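Local structure of NAD-dependent epimerase/dehydratase (Veillonella parvula DSM 2008, 3R6D) at residues Glu114-Leu119 and Ala173-Ala178; Leu152-Tyr158 and Gly207-Pro211. The protein probably binds a nicotinamide adenine dinucleotide cofactor through a Rossmann-type domain, as in NAD-dependent epimerases and dehydratases; its substrate is not known. All coordinates share one frame; numbering follows the deposited sequence. Where two conformers were deposited one is given.

Contact 1 (Glu114-Leu119 and Ala173-Ala178)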
ATOM      1  N   GLU A 114      -4.734  18.198   1.082  1.00 12.34           N
ATOM      2  CA  GLU A 114      -5.423  17.984  -0.171  1.00 11.13           C
ATOM      3  C   GLU A 114      -6.943  17.838  -0.031  1.00 12.25           C
ATOM      4  O   GLU A 114      -7.646  17.925  -1.039  1.00 12.29           O
ATOM      5  CB  GLU A 114      -4.796  16.801  -0.966  1.00 11.91           C
ATOM      6  CG  GLU A 114      -5.024  15.398  -0.422  1.00 10.77           C
ATOM      7  CD  GLU A 114      -4.019  14.934   0.591  1.00  9.83           C
ATOM      8  OE1 GLU A 114      -3.696  15.677   1.548  1.00 10.48           O
ATOM      9  OE2 GLU A 114      -3.583  13.764   0.481  1.00  9.95           O
ATOM     10  N   PHE A 115      -7.465  17.569   1.165  1.00 11.64           N
ATOM     11  CA  PHE A 115      -8.909  17.394   1.332  1.00 12.31           C
ATOM     12  C   PHE A 115      -9.586  18.760   1.478  1.00 12.65           C
ATOM     13  O   PHE A 115      -9.013  19.674   2.070  1.00 12.10           O
ATOM     14  CB  PHE A 115      -9.214  16.599   2.625  1.00 12.09           C
ATOM     15  CG  PHE A 115      -9.187  15.083   2.503  1.00 11.66           C
ATOM     16  CD1 PHE A 115      -9.491  14.410   1.331  1.00 13.27           C
ATOM     17  CD2 PHE A 115      -8.974  14.336   3.648  1.00 12.10           C
ATOM     18  CE1 PHE A 115      -9.526  12.988   1.297  1.00 11.79           C
ATOM     19  CE2 PHE A 115      -9.014  12.949   3.599  1.00 12.34           C
ATOM     20  CZ  PHE A 115      -9.319  12.271   2.434  1.00 11.15           C
ATOM     21  N   PRO A 116     -10.830  18.891   1.030  1.00 13.13           N
ATOM     22  CA  PRO A 116     -11.633  20.078   1.308  1.00 13.53           C
ATOM     23  C   PRO A 116     -12.007  20.149   2.778  1.00 13.31           C
ATOM     24  O   PRO A 116     -11.866  19.165   3.508  1.00 13.08           O
ATOM     25  CB  PRO A 116     -12.845  19.896   0.411  1.00 14.74           C
ATOM     26  CG  PRO A 116     -13.017  18.400   0.308  1.00 14.80           C
ATOM     27  CD  PRO A 116     -11.600  17.830   0.367  1.00 14.30           C
ATOM     28  N   VAL A 117     -12.502  21.309   3.216  1.00 13.90           N
ATOM     29  CA  VAL A 117     -12.614  21.609   4.632  1.00 15.14           C
ATOM     30  C   VAL A 117     -13.432  20.583   5.413  1.00 14.24           C
ATOM     31  O   VAL A 117     -12.978  20.062   6.462  1.00 14.08           O
ATOM     32  CB  VAL A 117     -13.198  23.036   4.854  1.00 16.18           C
ATOM     33  CG1 VAL A 117     -13.529  23.245   6.319  1.00 18.98           C
ATOM     34  CG2 VAL A 117     -12.185  24.089   4.426  1.00 18.53           C
ATOM     35  N   ALA A 118     -14.651  20.294   4.950  1.00 14.22           N
ATOM     36  CA  ALA A 118     -15.549  19.447   5.745  1.00 14.80           C
ATOM     37  C   ALA A 118     -15.029  18.012   5.826  1.00 14.42           C
ATOM     38  O   ALA A 118     -15.001  17.406   6.899  1.00 14.74           O
ATOM     39  CB  ALA A 118     -16.968  19.491   5.212  1.00 16.51           C
ATOM     40  N   LEU A 119     -14.569  17.473   4.698  1.00 13.92           N
ATOM     41  CA  LEU A 119     -14.028  16.120   4.695  1.00 13.48           C
ATOM     42  C   LEU A 119     -12.738  16.015   5.496  1.00 12.15           C
ATOM     43  O   LEU A 119     -12.502  15.013   6.175  1.00 12.01           O
ATOM     44  CB  LEU A 119     -13.826  15.660   3.253  1.00 12.97           C
ATOM     45  CG  LEU A 119     -13.232  14.261   3.016  1.00 13.50           C
ATOM     46  CD1 LEU A 119     -14.087  13.145   3.639  1.00 14.00           C
ATOM     47  CD2 LEU A 119     -13.069  14.020   1.490  1.00 12.63           C
ATOM     48  N   ALA A 173      -2.974  18.253  -6.251  1.00 13.51           N
ATOM     49  CA  ALA A 173      -4.339  18.397  -6.750  1.00 13.50           C
ATOM     50  C   ALA A 173      -5.352  18.273  -5.604  1.00 13.43           C
ATOM     51  O   ALA A 173      -5.112  17.610  -4.588  1.00 11.85           O
ATOM     52  CB  ALA A 173      -4.604  17.370  -7.788  1.00 15.16           C
ATOM     53  N   GLN A 174      -6.492  18.930  -5.752  0.50 13.72           N
ATOM     54  CA  GLN A 174      -7.611  18.719  -4.833  0.50 12.92           C
ATOM     55  C   GLN A 174      -7.963  17.260  -4.805  0.50 12.84           C
ATOM     56  O   GLN A 174      -8.023  16.619  -5.845  0.50 14.35           O
ATOM     57  CB  GLN A 174      -8.860  19.416  -5.359  0.50 13.25           C
ATOM     58  CG  GLN A 174      -8.714  20.884  -5.521  0.50 12.71           C
ATOM     59  CD  GLN A 174      -9.935  21.521  -6.086  0.50 10.13           C
ATOM     60  OE1 GLN A 174     -11.057  21.180  -5.718  0.50 13.38           O
ATOM     61  NE2 GLN A 174      -9.726  22.491  -6.960  0.50 13.11           N
ATOM     62  N   PHE A 175      -8.209  16.741  -3.609  1.00 12.06           N
ATOM     63  CA  PHE A 175      -8.656  15.350  -3.439  1.00 11.52           C
ATOM     64  C   PHE A 175     -10.040  15.426  -2.792  1.00 10.42           C
ATOM     65  O   PHE A 175     -10.166  15.591  -1.576  1.00 11.65           O
ATOM     66  CB  PHE A 175      -7.660  14.613  -2.534  1.00 11.71           C
ATOM     67  CG  PHE A 175      -7.794  13.100  -2.513  1.00 10.58           C
ATOM     68  CD1 PHE A 175      -6.659  12.326  -2.395  1.00 10.91           C
ATOM     69  CD2 PHE A 175      -9.019  12.441  -2.439  1.00 12.68           C
ATOM     70  CE1 PHE A 175      -6.718  10.966  -2.334  1.00 11.72           C
ATOM     71  CE2 PHE A 175      -9.065  11.042  -2.387  1.00 12.67           C
ATOM     72  CZ  PHE A 175      -7.878  10.311  -2.344  1.00 11.76           C
ATOM     73  N   ASN A 176     -11.078  15.329  -3.619  1.00 10.81           N
ATOM     74  CA  ASN A 176     -12.431  15.538  -3.132  1.00 11.74           C
ATOM     75  C   ASN A 176     -13.212  14.252  -2.888  1.00 11.48           C
ATOM     76  O   ASN A 176     -14.339  14.296  -2.362  1.00 13.48           O
ATOM     77  CB  ASN A 176     -13.167  16.452  -4.111  1.00 12.46           C
ATOM     78  CG  ASN A 176     -12.560  17.843  -4.163  1.00 14.33           C
ATOM     79  OD1 ASN A 176     -12.345  18.429  -5.243  1.00 18.00           O
ATOM     80  ND2 ASN A 176     -12.283  18.371  -3.019  1.00 14.39           N
ATOM     81  N   ASP A 177     -12.633  13.110  -3.232  1.00 11.12           N
ATOM     82  CA  ASP A 177     -13.339  11.834  -3.074  1.00 10.98           C
ATOM     83  C   ASP A 177     -13.302  11.369  -1.622  1.00 10.63           C
ATOM     84  O   ASP A 177     -12.204  11.190  -1.053  1.00 10.73           O
ATOM     85  CB  ASP A 177     -12.719  10.751  -3.966  1.00 11.22           C
ATOM     86  CG  ASP A 177     -12.815  11.059  -5.432  1.00 12.25           C
ATOM     87  OD1 ASP A 177     -13.680  11.873  -5.875  1.00 13.13           O
ATOM     88  OD2 ASP A 177     -11.980  10.472  -6.195  1.00 12.53           O
ATOM     89  N   ALA A 178     -14.484  11.113  -1.046  1.00 11.07           N
ATOM     90  CA  ALA A 178     -14.620  10.773   0.360  1.00 11.15           C
ATOM     91  C   ALA A 178     -14.444   9.292   0.633  1.00 10.23           C
ATOM     92  O   ALA A 178     -14.389   8.893   1.807  1.00 10.90           O
ATOM     93  CB  ALA A 178     -15.963  11.241   0.896  1.00 11.70           C
TER

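Contact 2 (Leu152-Tyr158 and Gly207-Pro211)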
ATOM      1  N   LEU A 152       0.680   5.540  -2.113  1.00  7.72           N
ATOM      2  CA  LEU A 152      -0.734   5.631  -2.487  1.00  7.89           C
ATOM      3  C   LEU A 152      -1.481   6.248  -1.332  1.00  7.27           C
ATOM      4  O   LEU A 152      -1.567   5.663  -0.250  1.00  8.62           O
ATOM      5  CB  LEU A 152      -1.284   4.221  -2.846  1.00  8.91           C
ATOM      6  CG  LEU A 152      -0.516   3.548  -4.009  1.00  9.83           C
ATOM      7  CD1 LEU A 152      -1.113   2.156  -4.190  1.00 13.88           C
ATOM      8  CD2 LEU A 152      -0.592   4.366  -5.260  1.00 11.34           C
ATOM      9  N   ARG A 153      -1.970   7.474  -1.526  1.00  7.34           N
ATOM     10  CA  ARG A 153      -2.740   8.176  -0.507  1.00  7.37           C
ATOM     11  C   ARG A 153      -4.205   7.778  -0.608  1.00  7.69           C
ATOM     12  O   ARG A 153      -4.893   8.207  -1.532  1.00  9.12           O
ATOM     13  CB  ARG A 153      -2.592   9.695  -0.650  1.00  8.01           C
ATOM     14  CG  ARG A 153      -1.192  10.205  -0.343  1.00  8.42           C
ATOM     15  CD  ARG A 153      -1.037  11.674  -0.665  1.00  8.61           C
ATOM     16  NE  ARG A 153      -0.896  11.913  -2.093  1.00  9.21           N
ATOM     17  CZ  ARG A 153      -1.718  12.654  -2.842  1.00  8.90           C
ATOM     18  NH1 ARG A 153      -2.881  13.114  -2.349  1.00  9.68           N
ATOM     19  NH2 ARG A 153      -1.404  12.898  -4.118  1.00  9.66           N
ATOM     20  N   LEU A 154      -4.661   6.916   0.306  1.00  7.98           N
ATOM     21  CA  LEU A 154      -6.020   6.374   0.200  1.00  8.23           C
ATOM     22  C   LEU A 154      -6.980   7.195   1.001  1.00  8.83           C
ATOM     23  O   LEU A 154      -6.695   7.547   2.150  1.00  9.18           O
ATOM     24  CB  LEU A 154      -6.072   4.924   0.675  1.00  9.08           C
ATOM     25  CG  LEU A 154      -5.046   3.971   0.027  1.00  9.05           C
ATOM     26  CD1 LEU A 154      -5.340   2.544   0.441  1.00  9.93           C
ATOM     27  CD2 LEU A 154      -5.061   4.091  -1.511  1.00  9.42           C
ATOM     28  N   THR A 155      -8.153   7.464   0.406  1.00  9.64           N
ATOM     29  CA  THR A 155      -9.281   8.015   1.141  1.00 10.38           C
ATOM     30  C   THR A 155      -9.985   6.863   1.913  1.00 10.53           C
ATOM     31  O   THR A 155      -9.405   5.790   2.044  1.00 11.47           O
ATOM     32  CB  THR A 155     -10.148   8.844   0.219  1.00 10.15           C
ATOM     33  OG1 THR A 155     -11.159   9.498   1.009  1.00 10.35           O
ATOM     34  CG2 THR A 155     -10.788   8.019  -0.908  1.00 10.67           C
ATOM     35  N   TRP A 156     -11.169   7.122   2.469  1.00 10.48           N
ATOM     36  CA  TRP A 156     -11.768   6.178   3.424  1.00 11.00           C
ATOM     37  C   TRP A 156     -12.205   4.885   2.746  1.00 11.05           C
ATOM     38  O   TRP A 156     -12.891   4.928   1.730  1.00 12.83           O
ATOM     39  CB  TRP A 156     -12.961   6.872   4.100  1.00 11.27           C
ATOM     40  CG  TRP A 156     -12.481   7.883   5.132  1.00 12.30           C
ATOM     41  CD1 TRP A 156     -12.206   9.217   4.937  1.00 11.96           C
ATOM     42  CD2 TRP A 156     -12.120   7.590   6.474  1.00 12.76           C
ATOM     43  NE1 TRP A 156     -11.722   9.775   6.097  1.00 13.57           N
ATOM     44  CE2 TRP A 156     -11.650   8.790   7.056  1.00 13.93           C
ATOM     45  CE3 TRP A 156     -12.156   6.419   7.251  1.00 14.72           C
ATOM     46  CZ2 TRP A 156     -11.236   8.853   8.401  1.00 14.99           C
ATOM     47  CZ3 TRP A 156     -11.756   6.482   8.588  1.00 16.76           C
ATOM     48  CH2 TRP A 156     -11.311   7.696   9.158  1.00 16.05           C
ATOM     49  N   LEU A 157     -11.817   3.755   3.323  1.00 10.88           N
ATOM     50  CA  LEU A 157     -11.969   2.462   2.651  1.00 11.86           C
ATOM     51  C   LEU A 157     -13.259   1.734   3.004  1.00 12.36           C
ATOM     52  O   LEU A 157     -13.784   1.850   4.102  1.00 14.29           O
ATOM     53  CB  LEU A 157     -10.815   1.541   3.011  1.00 11.70           C
ATOM     54  CG  LEU A 157      -9.450   2.019   2.541  1.00 11.55           C
ATOM     55  CD1 LEU A 157      -8.319   1.188   3.183  1.00 13.24           C
ATOM     56  CD2 LEU A 157      -9.352   1.923   1.000  1.00 12.43           C
ATOM     57  N   TYR A 158     -13.753   0.942   2.060  1.00 13.07           N
ATOM     58  CA  TYR A 158     -14.846   0.029   2.313  1.00 13.75           C
ATOM     59  C   TYR A 158     -14.691  -1.132   1.317  1.00 14.11           C
ATOM     60  O   TYR A 158     -13.843  -1.080   0.419  1.00 14.67           O
ATOM     61  CB  TYR A 158     -16.196   0.762   2.213  1.00 15.38           C
ATOM     62  CG  TYR A 158     -16.613   1.191   0.817  1.00 14.24           C
ATOM     63  CD1 TYR A 158     -17.633   0.518   0.148  1.00 18.18           C
ATOM     64  CD2 TYR A 158     -15.986   2.257   0.159  1.00 15.21           C
ATOM     65  CE1 TYR A 158     -18.037   0.898  -1.118  1.00 18.83           C
ATOM     66  CE2 TYR A 158     -16.382   2.649  -1.121  1.00 14.06           C
ATOM     67  CZ  TYR A 158     -17.430   1.976  -1.751  1.00 16.57           C
ATOM     68  OH  TYR A 158     -17.851   2.372  -3.012  1.00 18.25           O
ATOM     69  N   GLY A 207      -2.900  10.048  -4.980  1.00  8.52           N
ATOM     70  CA  GLY A 207      -4.152   9.719  -4.300  1.00  9.32           C
ATOM     71  C   GLY A 207      -4.964   8.715  -5.112  1.00  9.44           C
ATOM     72  O   GLY A 207      -4.873   8.687  -6.353  1.00 10.24           O
ATOM     73  N   VAL A 208      -5.756   7.902  -4.421  1.00  8.70           N
ATOM     74  CA  VAL A 208      -6.623   6.921  -5.084  1.00  9.55           C
ATOM     75  C   VAL A 208      -8.020   7.104  -4.488  1.00  9.40           C
ATOM     76  O   VAL A 208      -8.203   6.936  -3.277  1.00  9.79           O
ATOM     77  CB  VAL A 208      -6.125   5.465  -4.888  1.00  9.30           C
ATOM     78  CG1 VAL A 208      -6.947   4.543  -5.773  1.00 11.37           C
ATOM     79  CG2 VAL A 208      -4.658   5.306  -5.259  1.00 10.79           C
ATOM     80  N   GLY A 209      -8.985   7.430  -5.361  1.00 10.22           N
ATOM     81  CA  GLY A 209     -10.327   7.716  -4.882  1.00 10.45           C
ATOM     82  C   GLY A 209     -11.379   7.181  -5.830  1.00 11.35           C
ATOM     83  O   GLY A 209     -11.093   6.953  -7.017  1.00 11.78           O
ATOM     84  N   GLU A 210     -12.605   7.018  -5.325  1.00 11.63           N
ATOM     85  CA  GLU A 210     -13.742   6.619  -6.156  1.00 12.60           C
ATOM     86  C   GLU A 210     -14.342   7.859  -6.821  1.00 12.83           C
ATOM     87  O   GLU A 210     -14.793   8.778  -6.138  1.00 13.03           O
ATOM     88  CB  GLU A 210     -14.786   5.944  -5.284  1.00 13.18           C
ATOM     89  CG  GLU A 210     -16.062   5.518  -6.045  1.00 14.10           C
ATOM     90  CD  GLU A 210     -17.089   4.879  -5.147  1.00 15.74           C
ATOM     91  OE1 GLU A 210     -16.758   4.371  -4.076  1.00 18.30           O
ATOM     92  OE2 GLU A 210     -18.264   4.866  -5.543  1.00 21.12           O
ATOM     93  N   PRO A 211     -14.368   7.879  -8.168  1.00 14.22           N
ATOM     94  CA  PRO A 211     -14.961   9.034  -8.833  1.00 15.70           C
ATOM     95  C   PRO A 211     -16.407   9.257  -8.375  1.00 16.44           C
ATOM     96  O   PRO A 211     -17.125   8.301  -8.133  1.00 17.11           O
ATOM     97  CB  PRO A 211     -14.927   8.649 -10.303  1.00 16.44           C
ATOM     98  CG  PRO A 211     -13.753   7.674 -10.425  1.00 16.83           C
ATOM     99  CD  PRO A 211     -13.821   6.891  -9.127  1.00 14.55           C
TER

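Contact 1 (Glu114-Leu119 and Ala173-Ala178)
Phe115 sets the edge of its ring against the face of Phe175 in a T-shaped pair, the planes 76° apart and the centroids separated by 5.4 Å. The atom that leads is CE1 of Phe115, which lies over the Phe175 ring 3.8 Å from its CD2. The neighbouring CD1 of Phe115 meets the backbone O of Phe175 at 3.2 Å, close to the plane of the Phe115 ring, where the slightly positive C-H rim suits a carbonyl oxygen. Leu119 of the same segment lays its CG over the centre of one face of Phe115, so the leucine methine at a face and Phe175 at the edge limit how this ring can turn. The CB of Phe175 points to the other segment, and with CG anti to the backbone N (chi1 -167°) the ring comes to lie beside Glu114 CG with one face to Phe115 CE1.

The aliphatic part of Glu114 runs alongside Phe175, its CG 3.5 Å from the CB of Phe175. A glutamate suits this place because its methylenes pack against the aromatic side chain while the carboxylate turns to Ser112 N, Gly110 N and Arg153. The backbones are joined by one nearly straight hydrogen bond, from Phe175 N to Glu114 O at 2.9 Å.

Beyond the rings, Pro116 brings its CD to 3.3 Å from the O of Phe175. A proline is tolerated at the N-cap of helix 117-125, where the helix would not use an N-H. On the first turn, Leu119 CD1 touches the CB of Ala178 at 3.8 Å, a meeting that the small alanine permits. The arrangement is a helix start packed against a loop: the segment entering helix 117-125 is held on the connection between strands 167-169 and 179-181, at the periphery of the Rossmann-type fold.

Contact 2 (Leu152-Tyr158 and Gly207-Pro211)
Strands 152-154 and 207-209 run side by side in parallel, with axes 4.7 Å apart at closest approach and 41° between their directions. They belong to the central sheet of the Rossmann-type fold, and Val208 N donates to Arg153 O at 3.0 Å. The same oxygen takes a CA-H...O contact from Gly207 CA at 3.2 Å. Having no CB, Gly207 leaves room for the Arg153 guanidinium, one face of which lies over Gly207 N; Ser205 O, bonded to NH2, and Glu114, in a salt bridge with NH1, fix how that group is turned. On the other face of the sheet, Leu154 runs alongside Val208, CD2 to CB 3.8 Å, and branched side chains suit this interior, covered by helix 182-193. Thr155 CG2 sits 3.7 Å from Val208 O, a buried carbonyl without a hydrogen-bond partner, while OG1 bonds Asp177 O. Farther on, Tyr158, stacked on His221, donates from OH to OE1 of the extended Glu210 at 2.5 Å. A phenylalanine here would probably leave Glu210 OE1 without one of its donors and weaken the tie between strand 156-158 and the loop after strand 207-209. The hydroxyl meets OE1 on its syn side, 25° out of the carboxylate plane.

How the contacts relate
Both contacts are largely buried, yet contact 2 lies nearer the centre of the chain, about 11 Å from it against about 20 Å for contact 1 (centre to centre), which reaches solvent at its rim. Contact 2 joins two strands of the central sheet; contact 1 joins a helix start to a loop and therefore relies on aromatic and aliphatic packing with little regular backbone pairing. Their centres lie about 11 Å apart, and two polar links bridge them: a salt bridge from Arg153 NH1 to Glu114 OE2 at 3.0 Å, and a probable hydrogen bond from Thr155 OG1 to Asp177 O at 2.9 Å. Strand 148-158 thus forms one side of contact 2 and is tied to contact 1.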